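Local structure of hypothetical protein Rv2827c (Mycobacterium tuberculosis, 1ZEL) at residues V31-K35 and E36-Q40; W73-I76 and P77-E80; R56-R59 and R60-W63. The protein is of unknown function but probably binds DNA through a winged-helix domain, and is related in sequence to AbiEi-type antitoxins. All blocks are in the same frame, centred on the assembly; numbering follows the deposited sequence.

Interaction 1. Residues V31-K35 and E36-Q40; sequences VVVTK and EDLTQ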
ATOM      1  N   VAL A  31     -16.904   5.332  -7.808  1.00 20.78           N
ATOM      2  CA  VAL A  31     -15.817   5.460  -6.825  1.00 21.77           C
ATOM      3  C   VAL A  31     -15.098   6.786  -7.033  1.00 21.79           C
ATOM      4  O   VAL A  31     -14.829   7.505  -6.082  1.00 22.26           O
ATOM      5  CB  VAL A  31     -14.755   4.369  -6.950  1.00 21.76           C
ATOM      6  CG1 VAL A  31     -13.790   4.465  -5.749  1.00 21.71           C
ATOM      7  CG2 VAL A  31     -15.400   2.980  -6.981  1.00 26.64           C
ATOM      8  N   VAL A  32     -14.809   7.089  -8.297  1.00 21.00           N
ATOM      9  CA  VAL A  32     -14.111   8.296  -8.697  1.00 20.53           C
ATOM     10  C   VAL A  32     -14.899   8.863  -9.877  1.00 20.53           C
ATOM     11  O   VAL A  32     -15.395   8.096 -10.702  1.00 19.06           O
ATOM     12  CB  VAL A  32     -12.700   7.943  -9.196  1.00 20.33           C
ATOM     13  CG1 VAL A  32     -12.070   9.113  -9.898  1.00 20.34           C
ATOM     14  CG2 VAL A  32     -11.815   7.441  -8.051  1.00 20.53           C
ATOM     15  N   VAL A  33     -15.010  10.191  -9.934  1.00 19.65           N
ATOM     16  CA  VAL A  33     -15.638  10.877 -11.057  1.00 20.37           C
ATOM     17  C   VAL A  33     -14.559  11.445 -11.968  1.00 19.52           C
ATOM     18  O   VAL A  33     -13.811  12.315 -11.544  1.00 19.11           O
ATOM     19  CB  VAL A  33     -16.526  12.071 -10.549  1.00 20.84           C
ATOM     20  CG1 VAL A  33     -17.181  12.786 -11.722  1.00 18.16           C
ATOM     21  CG2 VAL A  33     -17.618  11.560  -9.596  1.00 20.86           C
ATOM     22  N   THR A  34     -14.501  11.000 -13.219  1.00 19.57           N
ATOM     23  CA  THR A  34     -13.570  11.592 -14.175  1.00 20.23           C
ATOM     24  C   THR A  34     -14.203  12.822 -14.817  1.00 20.44           C
ATOM     25  O   THR A  34     -15.431  12.974 -14.815  1.00 20.86           O
ATOM     26  CB  THR A  34     -13.128  10.592 -15.268  1.00 20.79           C
ATOM     27  OG1 THR A  34     -14.238  10.277 -16.109  1.00 22.22           O
ATOM     28  CG2 THR A  34     -12.636   9.301 -14.644  1.00 19.32           C
ATOM     29  N   LYS A  35     -13.375  13.689 -15.395  1.00 20.37           N
ATOM     30  CA  LYS A  35     -13.885  14.839 -16.110  1.00 21.25           C
ATOM     31  C   LYS A  35     -14.826  14.430 -17.256  1.00 20.32           C
ATOM     32  O   LYS A  35     -15.831  15.100 -17.509  1.00 19.52           O
ATOM     33  CB  LYS A  35     -12.745  15.709 -16.655  1.00 21.46           C
ATOM     34  CG  LYS A  35     -13.292  16.947 -17.348  1.00 24.29           C
ATOM     35  CD  LYS A  35     -12.221  17.940 -17.654  1.00 30.60           C
ATOM     36  CE  LYS A  35     -12.790  19.095 -18.435  1.00 34.91           C
ATOM     37  NZ  LYS A  35     -11.653  19.966 -18.807  1.00 36.35           N
ATOM     38  N   GLU A  36     -14.512  13.301 -17.903  1.00 20.69           N
ATOM     39  CA  GLU A  36     -15.296  12.795 -19.019  1.00 20.77           C
ATOM     40  C   GLU A  36     -16.655  12.310 -18.555  1.00 21.37           C
ATOM     41  O   GLU A  36     -17.648  12.476 -19.262  1.00 22.11           O
ATOM     42  CB  GLU A  36     -14.561  11.643 -19.703  1.00 20.90           C
ATOM     43  CG  GLU A  36     -13.243  12.033 -20.404  1.00 24.27           C
ATOM     44  CD  GLU A  36     -12.000  12.013 -19.482  1.00 25.35           C
ATOM     45  OE1 GLU A  36     -12.129  11.977 -18.243  1.00 24.52           O
ATOM     46  OE2 GLU A  36     -10.874  12.038 -20.013  1.00 24.54           O
ATOM     47  N   ASP A  37     -16.690  11.673 -17.382  1.00 21.52           N
ATOM     48  CA  ASP A  37     -17.925  11.193 -16.780  1.00 21.88           C
ATOM     49  C   ASP A  37     -18.811  12.389 -16.430  1.00 21.67           C
ATOM     50  O   ASP A  37     -20.016  12.401 -16.705  1.00 22.35           O
ATOM     51  CB  ASP A  37     -17.591  10.352 -15.522  1.00 21.65           C
ATOM     52  CG  ASP A  37     -18.835   9.804 -14.791  1.00 28.18           C
ATOM     53  OD1 ASP A  37     -19.928   9.736 -15.393  1.00 36.15           O
ATOM     54  OD2 ASP A  37     -18.718   9.422 -13.593  1.00 28.05           O
ATOM     55  N   LEU A  38     -18.237  13.399 -15.811  1.00 21.30           N
ATOM     56  CA  LEU A  38     -19.022  14.593 -15.501  1.00 21.22           C
ATOM     57  C   LEU A  38     -19.515  15.297 -16.763  1.00 19.93           C
ATOM     58  O   LEU A  38     -20.670  15.723 -16.810  1.00 20.43           O
ATOM     59  CB  LEU A  38     -18.237  15.568 -14.609  1.00 22.17           C
ATOM     60  CG  LEU A  38     -19.268  16.518 -13.997  1.00 28.28           C
ATOM     61  CD1 LEU A  38     -19.758  15.995 -12.640  1.00 27.18           C
ATOM     62  CD2 LEU A  38     -18.741  17.896 -13.922  1.00 37.55           C
ATOM     63  N   THR A  39     -18.656  15.423 -17.781  1.00 19.96           N
ATOM     64  CA  THR A  39     -19.044  16.058 -19.057  1.00 19.50           C
ATOM     65  C   THR A  39     -20.277  15.382 -19.682  1.00 19.43           C
ATOM     66  O   THR A  39     -21.210  16.063 -20.130  1.00 19.85           O
ATOM     67  CB  THR A  39     -17.867  16.058 -20.095  1.00 19.35           C
ATOM     68  OG1 THR A  39     -16.750  16.778 -19.555  1.00 18.43           O
ATOM     69  CG2 THR A  39     -18.272  16.726 -21.388  1.00 18.76           C
ATOM     70  N   GLN A  40     -20.261  14.049 -19.735  1.00 19.86           N
ATOM     71  CA  GLN A  40     -21.355  13.267 -20.270  1.00 19.86           C
ATOM     72  C   GLN A  40     -22.631  13.462 -19.440  1.00 19.64           C
ATOM     73  O   GLN A  40     -23.711  13.603 -19.991  1.00 18.75           O
ATOM     74  CB  GLN A  40     -20.957  11.782 -20.330  1.00 21.07           C
ATOM     75  CG  GLN A  40     -22.065  10.804 -20.737  1.00 24.78           C
ATOM     76  CD  GLN A  40     -22.708  11.113 -22.074  1.00 35.96           C
ATOM     77  OE1 GLN A  40     -22.180  11.892 -22.876  1.00 37.78           O
ATOM     78  NE2 GLN A  40     -23.856  10.482 -22.333  1.00 35.81           N
TER
HETATM   79  O   HOH W   1     -16.143   8.504 -13.384  1.00 22.66           O
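Thr34 is the N-cap of helix 35-44, and its hydroxyl accepts a hydrogen bond from Asp37 N, a capping bond. The distance from Thr34 OG1 to Asp37 N is 3.1 Å. The hydroxyl is turned in toward the first turn of the helix (chi1 68°). It also lies against the Asp37 methylene, and the two side chains cross at about a right angle. Glu36 bends back toward the cap. Its chain folds at chi2 (87°), which brings Glu36 OE1 to 3.4 Å from Thr34 CB. The same carboxylate makes a salt bridge with Arg96 of helix 88-96. This is where the short edge strand 33-34 of the three-stranded antiparallel sheet passes straight into a helix, within a winged-helix fold. Thr34 O receives Leu38 N at 3.0 Å in a nearly straight bond. Lys35 O is gripped twice by Thr39. Thr39 N donates from one face of the carbonyl plane, 2.9 Å from Lys35 O. Thr39 OG1 comes from the other face and lies 2.8 Å from Lys35 O. Thr39 OG1 stands beside its own backbone N (chi1 -60°), which puts both donors near the same oxygen. Lys35 runs out extended to a salt bridge with Asp52, and Asp37 OD1 makes one with Arg41. A water ties the strand to the helix: it donates to Val32 O and to Asp37 OD2, and accepts from Thr34 N. On the buried side, Val33 CG1 meets Leu38 CB at 4.1 Å, and Leu25 of helix 19-28 packs on both residues.

Interaction 2. Residues W73-I76 and P77-E80; sequences WAFI and PPGE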
ATOM      1  N   TRP A  73     -12.174  13.509  -9.558  1.00 19.18           N
ATOM      2  CA  TRP A  73     -12.811  14.124  -8.413  1.00 19.64           C
ATOM      3  C   TRP A  73     -13.481  13.033  -7.626  1.00 19.69           C
ATOM      4  O   TRP A  73     -13.817  11.987  -8.175  1.00 20.63           O
ATOM      5  CB  TRP A  73     -13.883  15.139  -8.855  1.00 20.95           C
ATOM      6  CG  TRP A  73     -13.293  16.342  -9.446  1.00 18.77           C
ATOM      7  CD1 TRP A  73     -12.997  17.515  -8.805  1.00 25.42           C
ATOM      8  CD2 TRP A  73     -12.879  16.494 -10.789  1.00 20.62           C
ATOM      9  NE1 TRP A  73     -12.412  18.397  -9.688  1.00 28.18           N
ATOM     10  CE2 TRP A  73     -12.316  17.790 -10.912  1.00 24.21           C
ATOM     11  CE3 TRP A  73     -12.922  15.661 -11.913  1.00 21.66           C
ATOM     12  CZ2 TRP A  73     -11.821  18.286 -12.130  1.00 26.00           C
ATOM     13  CZ3 TRP A  73     -12.407  16.148 -13.120  1.00 23.90           C
ATOM     14  CH2 TRP A  73     -11.857  17.446 -13.214  1.00 25.50           C
ATOM     15  N   ALA A  74     -13.689  13.286  -6.342  1.00 19.65           N
ATOM     16  CA  ALA A  74     -14.557  12.466  -5.522  1.00 19.41           C
ATOM     17  C   ALA A  74     -15.916  13.153  -5.371  1.00 20.31           C
ATOM     18  O   ALA A  74     -15.993  14.362  -5.105  1.00 20.21           O
ATOM     19  CB  ALA A  74     -13.921  12.227  -4.121  1.00 19.92           C
ATOM     20  N   PHE A  75     -16.982  12.378  -5.551  1.00 20.13           N
ATOM     21  CA  PHE A  75     -18.341  12.841  -5.276  1.00 19.83           C
ATOM     22  C   PHE A  75     -18.637  12.568  -3.804  1.00 19.76           C
ATOM     23  O   PHE A  75     -18.471  11.457  -3.341  1.00 18.84           O
ATOM     24  CB  PHE A  75     -19.337  12.090  -6.173  1.00 20.05           C
ATOM     25  CG  PHE A  75     -20.791  12.426  -5.911  1.00 19.90           C
ATOM     26  CD1 PHE A  75     -21.273  13.722  -6.118  1.00 21.09           C
ATOM     27  CD2 PHE A  75     -21.663  11.455  -5.424  1.00 15.71           C
ATOM     28  CE1 PHE A  75     -22.594  14.033  -5.871  1.00 20.72           C
ATOM     29  CE2 PHE A  75     -22.991  11.746  -5.191  1.00 15.87           C
ATOM     30  CZ  PHE A  75     -23.463  13.056  -5.426  1.00 16.76           C
ATOM     31  N   ILE A  76     -19.067  13.594  -3.074  1.00 20.12           N
ATOM     32  CA  ILE A  76     -19.462  13.404  -1.698  1.00 19.10           C
ATOM     33  C   ILE A  76     -20.988  13.255  -1.749  1.00 20.00           C
ATOM     34  O   ILE A  76     -21.686  14.181  -2.161  1.00 20.77           O
ATOM     35  CB  ILE A  76     -19.052  14.604  -0.795  1.00 19.29           C
ATOM     36  CG1 ILE A  76     -17.646  15.149  -1.148  1.00 20.23           C
ATOM     37  CG2 ILE A  76     -19.208  14.249   0.711  1.00 20.26           C
ATOM     38  CD1 ILE A  76     -16.486  14.121  -1.057  1.00 24.40           C
ATOM     39  N   PRO A  77     -21.500  12.073  -1.363  1.00 19.72           N
ATOM     40  CA  PRO A  77     -22.891  11.754  -1.553  1.00 19.45           C
ATOM     41  C   PRO A  77     -23.821  12.529  -0.634  1.00 18.34           C
ATOM     42  O   PRO A  77     -23.419  12.910   0.465  1.00 17.92           O
ATOM     43  CB  PRO A  77     -22.956  10.251  -1.275  1.00 18.71           C
ATOM     44  CG  PRO A  77     -21.723   9.924  -0.525  1.00 21.31           C
ATOM     45  CD  PRO A  77     -20.727  10.968  -0.776  1.00 20.58           C
ATOM     46  N   PRO A  78     -25.082  12.714  -1.061  1.00 17.80           N
ATOM     47  CA  PRO A  78     -26.034  13.413  -0.209  1.00 17.91           C
ATOM     48  C   PRO A  78     -26.086  12.792   1.184  1.00 18.23           C
ATOM     49  O   PRO A  78     -26.054  11.571   1.319  1.00 19.13           O
ATOM     50  CB  PRO A  78     -27.359  13.198  -0.926  1.00 16.76           C
ATOM     51  CG  PRO A  78     -26.942  13.100  -2.376  1.00 15.92           C
ATOM     52  CD  PRO A  78     -25.700  12.287  -2.328  1.00 16.48           C
ATOM     53  N   GLY A  79     -26.177  13.645   2.194  1.00 17.94           N
ATOM     54  CA  GLY A  79     -26.292  13.208   3.574  1.00 18.18           C
ATOM     55  C   GLY A  79     -24.973  12.883   4.259  1.00 20.04           C
ATOM     56  O   GLY A  79     -24.962  12.486   5.418  1.00 21.66           O
ATOM     57  N   GLU A  80     -23.859  13.018   3.545  1.00 19.47           N
ATOM     58  CA  GLU A  80     -22.551  12.772   4.129  1.00 19.75           C
ATOM     59  C   GLU A  80     -21.660  13.989   4.067  1.00 19.72           C
ATOM     60  O   GLU A  80     -21.681  14.754   3.099  1.00 19.18           O
ATOM     61  CB  GLU A  80     -21.892  11.587   3.431  1.00 20.55           C
ATOM     62  CG  GLU A  80     -22.705  10.302   3.565  1.00 22.81           C
ATOM     63  CD  GLU A  80     -22.797   9.800   5.012  1.00 28.66           C
ATOM     64  OE1 GLU A  80     -21.988  10.215   5.871  1.00 37.52           O
ATOM     65  OE2 GLU A  80     -23.683   8.991   5.302  1.00 27.04           O
TER
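Phe75 ends strand 72-75, and two residues later the chain enters a type II beta turn from Pro77 to Glu80. The turn is closed by Glu80 N bonding to Pro77 O at 3.1 Å. Gly79, at the third position, has the positive phi (84°) that this turn type needs. No hydrogen bond joins 73-76 to 77-80, so the contact between them is packing. The Phe75 ring lies against the start of the turn. Its CG is anti to the backbone N (chi1 176°), on the carbonyl side, where the chain goes on to the prolines. Pro77 N sits over one face of the ring, offset toward the rim. Phe75 CE2 approaches Pro77 CA to 3.6 Å. The ring carbon Phe75 CZ meets Pro78 CD at 3.9 Å, and these two side chains cross at about a right angle. Ile76 meets the turn with its CG2 methyl. Ile76 CG2 touches Glu80 O at 3.5 Å and also packs on Pro77 CD. Glu80 O accepts a hydrogen bond from Arg12. Ile76 also packs on Val65 and Ile83, while Pro78 rests on Trp63 and on Ala26 of helix 19-28. The two prolines have no backbone N-H, so neither can donate a strand-pairing hydrogen bond. The contact between strand end and turn is therefore apolar packing of ring carbons and a methyl. The ring-restricted phi of each proline probably limits how far the turn can flex.

Interaction 3. Residues R56-R59 and R60-W63; sequences RELR and RIGW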
ATOM      1  N   ARG A  56     -16.070  23.612 -11.329  1.00 25.80           N
ATOM      2  CA  ARG A  56     -15.589  24.666 -10.429  1.00 25.66           C
ATOM      3  C   ARG A  56     -16.686  25.000  -9.434  1.00 24.24           C
ATOM      4  O   ARG A  56     -16.439  25.104  -8.226  1.00 24.37           O
ATOM      5  CB  ARG A  56     -15.267  25.919 -11.265  1.00 26.56           C
ATOM      6  CG  ARG A  56     -14.166  26.817 -10.759  1.00 30.67           C
ATOM      7  CD  ARG A  56     -13.299  27.324 -11.936  1.00 38.69           C
ATOM      8  NE  ARG A  56     -14.098  27.918 -13.012  1.00 36.98           N
ATOM      9  CZ  ARG A  56     -13.842  27.766 -14.309  1.00 38.41           C
ATOM     10  NH1 ARG A  56     -12.803  27.038 -14.710  1.00 40.40           N
ATOM     11  NH2 ARG A  56     -14.632  28.339 -15.210  1.00 38.64           N
ATOM     12  N   GLU A  57     -17.901  25.200  -9.944  1.00 23.28           N
ATOM     13  CA  GLU A  57     -19.038  25.493  -9.076  0.60 22.48           C
ATOM     14  C   GLU A  57     -19.393  24.314  -8.173  1.00 22.24           C
ATOM     15  O   GLU A  57     -19.673  24.492  -6.985  1.00 22.31           O
ATOM     16  CB  GLU A  57     -20.264  25.917  -9.874  0.60 22.11           C
ATOM     17  CG  GLU A  57     -21.448  26.329  -8.978  0.60 22.27           C
ATOM     18  CD  GLU A  57     -22.592  26.901  -9.772  0.60 23.74           C
ATOM     19  OE1 GLU A  57     -22.319  27.296 -10.910  0.60 22.24           O
ATOM     20  OE2 GLU A  57     -23.747  26.946  -9.280  0.60 24.06           O
ATOM     21  N   LEU A  58     -19.389  23.112  -8.727  1.00 21.60           N
ATOM     22  CA  LEU A  58     -19.700  21.928  -7.931  1.00 22.21           C
ATOM     23  C   LEU A  58     -18.663  21.707  -6.820  1.00 22.27           C
ATOM     24  O   LEU A  58     -18.995  21.210  -5.714  1.00 22.79           O
ATOM     25  CB  LEU A  58     -19.829  20.700  -8.860  1.00 21.86           C
ATOM     26  CG  LEU A  58     -21.144  20.624  -9.647  1.00 21.18           C
ATOM     27  CD1 LEU A  58     -21.099  19.485 -10.696  1.00 21.56           C
ATOM     28  CD2 LEU A  58     -22.388  20.454  -8.726  1.00 20.08           C
ATOM     29  N   ARG A  59     -17.417  22.090  -7.125  1.00 22.15           N
ATOM     30  CA  ARG A  59     -16.308  22.090  -6.174  0.50 22.84           C
ATOM     31  C   ARG A  59     -16.576  23.137  -5.083  1.00 23.37           C
ATOM     32  O   ARG A  59     -16.463  22.873  -3.876  1.00 23.09           O
ATOM     33  CB  ARG A  59     -15.020  22.458  -6.930  0.50 23.48           C
ATOM     34  CG  ARG A  59     -13.819  21.553  -6.700  0.50 24.47           C
ATOM     35  CD  ARG A  59     -12.491  22.298  -6.901  0.50 26.04           C
ATOM     36  NE  ARG A  59     -12.339  22.967  -8.203  0.50 29.20           N
ATOM     37  CZ  ARG A  59     -11.973  22.355  -9.332  0.50 27.89           C
ATOM     38  NH1 ARG A  59     -11.848  23.052 -10.463  0.50 20.68           N
ATOM     39  NH2 ARG A  59     -11.730  21.046  -9.328  0.50 16.70           N
ATOM     40  N   ARG A  60     -16.922  24.338  -5.525  1.00 23.81           N
ATOM     41  CA  ARG A  60     -17.139  25.447  -4.614  1.00 24.75           C
ATOM     42  C   ARG A  60     -18.248  25.115  -3.644  1.00 24.79           C
ATOM     43  O   ARG A  60     -18.119  25.349  -2.444  1.00 25.70           O
ATOM     44  CB  ARG A  60     -17.472  26.716  -5.389  1.00 25.01           C
ATOM     45  CG  ARG A  60     -17.680  27.929  -4.498  1.00 30.29           C
ATOM     46  CD  ARG A  60     -18.128  29.165  -5.299  1.00 39.12           C
ATOM     47  NE  ARG A  60     -19.493  29.043  -5.838  1.00 44.59           N
ATOM     48  CZ  ARG A  60     -20.614  29.195  -5.128  1.00 45.13           C
ATOM     49  NH1 ARG A  60     -20.570  29.458  -3.830  1.00 47.11           N
ATOM     50  NH2 ARG A  60     -21.792  29.066  -5.721  1.00 45.54           N
ATOM     51  N   ILE A  61     -19.324  24.534  -4.149  1.00 24.24           N
ATOM     52  CA  ILE A  61     -20.455  24.243  -3.282  1.00 24.97           C
ATOM     53  C   ILE A  61     -20.351  22.908  -2.547  1.00 24.39           C
ATOM     54  O   ILE A  61     -21.135  22.657  -1.635  1.00 25.05           O
ATOM     55  CB  ILE A  61     -21.836  24.442  -3.974  1.00 25.34           C
ATOM     56  CG1 ILE A  61     -22.101  23.404  -5.043  1.00 28.46           C
ATOM     57  CG2 ILE A  61     -21.955  25.842  -4.554  1.00 26.62           C
ATOM     58  CD1 ILE A  61     -23.417  23.647  -5.756  1.00 32.44           C
ATOM     59  N   GLY A  62     -19.382  22.066  -2.926  1.00 22.93           N
ATOM     60  CA  GLY A  62     -18.944  20.982  -2.025  1.00 21.81           C
ATOM     61  C   GLY A  62     -19.292  19.575  -2.446  1.00 21.96           C
ATOM     62  O   GLY A  62     -19.094  18.624  -1.671  1.00 22.16           O
ATOM     63  N   TRP A  63     -19.806  19.436  -3.671  1.00 20.78           N
ATOM     64  CA  TRP A  63     -20.238  18.128  -4.169  1.00 20.61           C
ATOM     65  C   TRP A  63     -19.097  17.310  -4.755  1.00 20.97           C
ATOM     66  O   TRP A  63     -19.125  16.096  -4.691  1.00 20.43           O
ATOM     67  CB  TRP A  63     -21.362  18.296  -5.214  1.00 19.76           C
ATOM     68  CG  TRP A  63     -22.695  18.691  -4.590  1.00 19.62           C
ATOM     69  CD1 TRP A  63     -23.309  19.929  -4.639  1.00 15.99           C
ATOM     70  CD2 TRP A  63     -23.541  17.843  -3.809  1.00 16.51           C
ATOM     71  NE1 TRP A  63     -24.512  19.880  -3.940  1.00 15.87           N
ATOM     72  CE2 TRP A  63     -24.664  18.610  -3.419  1.00 17.14           C
ATOM     73  CE3 TRP A  63     -23.446  16.496  -3.384  1.00 17.47           C
ATOM     74  CZ2 TRP A  63     -25.695  18.079  -2.626  1.00 19.56           C
ATOM     75  CZ3 TRP A  63     -24.468  15.960  -2.595  1.00 19.67           C
ATOM     76  CH2 TRP A  63     -25.585  16.763  -2.209  1.00 15.04           C
TER
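Leu58 O is the focus of the tight side of this contact, where helix 51-61 ends. It accepts from two backbone donors. Trp63 N lies 2.8 Å from Leu58 O, nearly in line with the carbonyl bond. Gly62 N lies 2.9 Å from Leu58 O but above the carbonyl plane. Ile61 packs in beside them. Its CG1 is turned in over the helix backbone (chi1 69°), where Ile61 CG1 meets Glu57 O at 3.3 Å. Ile61 CD1 lies at the edge of the Trp63 indole, in its plane. Leu58 CD2 touches Trp63 CD1 at 4.2 Å. The indole NE1 bonds to Arg13 O, and the ring makes a cation-pi contact with Arg12. The other side is loose and partly open to solvent. The Arg60 chain bends at chi3 (69°) and folds its guanidinium back to Ile61 CG2, which lies over one face. One of two Glu57 conformers makes a salt bridge with Arg49 and a hydrogen bond with Trp17. Gly62, with phi 111°, is the C-prime residue of a Schellman motif, whose six-to-one bond is that from Trp63 N to Leu58 O. The motif ends the helix and turns the chain toward strand 64-66.

How the interactions relate
The three contacts lie in the N-terminal part of the chain, their centres about 11 to 14 Å apart. Along the sequence the order is interaction 1, interaction 3, interaction 2. Strand 72-75 is the middle strand of the small sheet. It pairs with 33-34, probably through a hydrogen bond from Val33 N to Trp73 O (2.8 Å). On its other side, Ile76 N probably bonds to Trp63 O (3.0 Å) just before strand 64-66. Interactions 1 and 3 meet where helix 35-44 packs on helix 51-61, through Leu38 and Leu58. Together they mark the start of one helix, the end of the next and the exit of the central strand, consistent with a winged-helix DNA-binding domain.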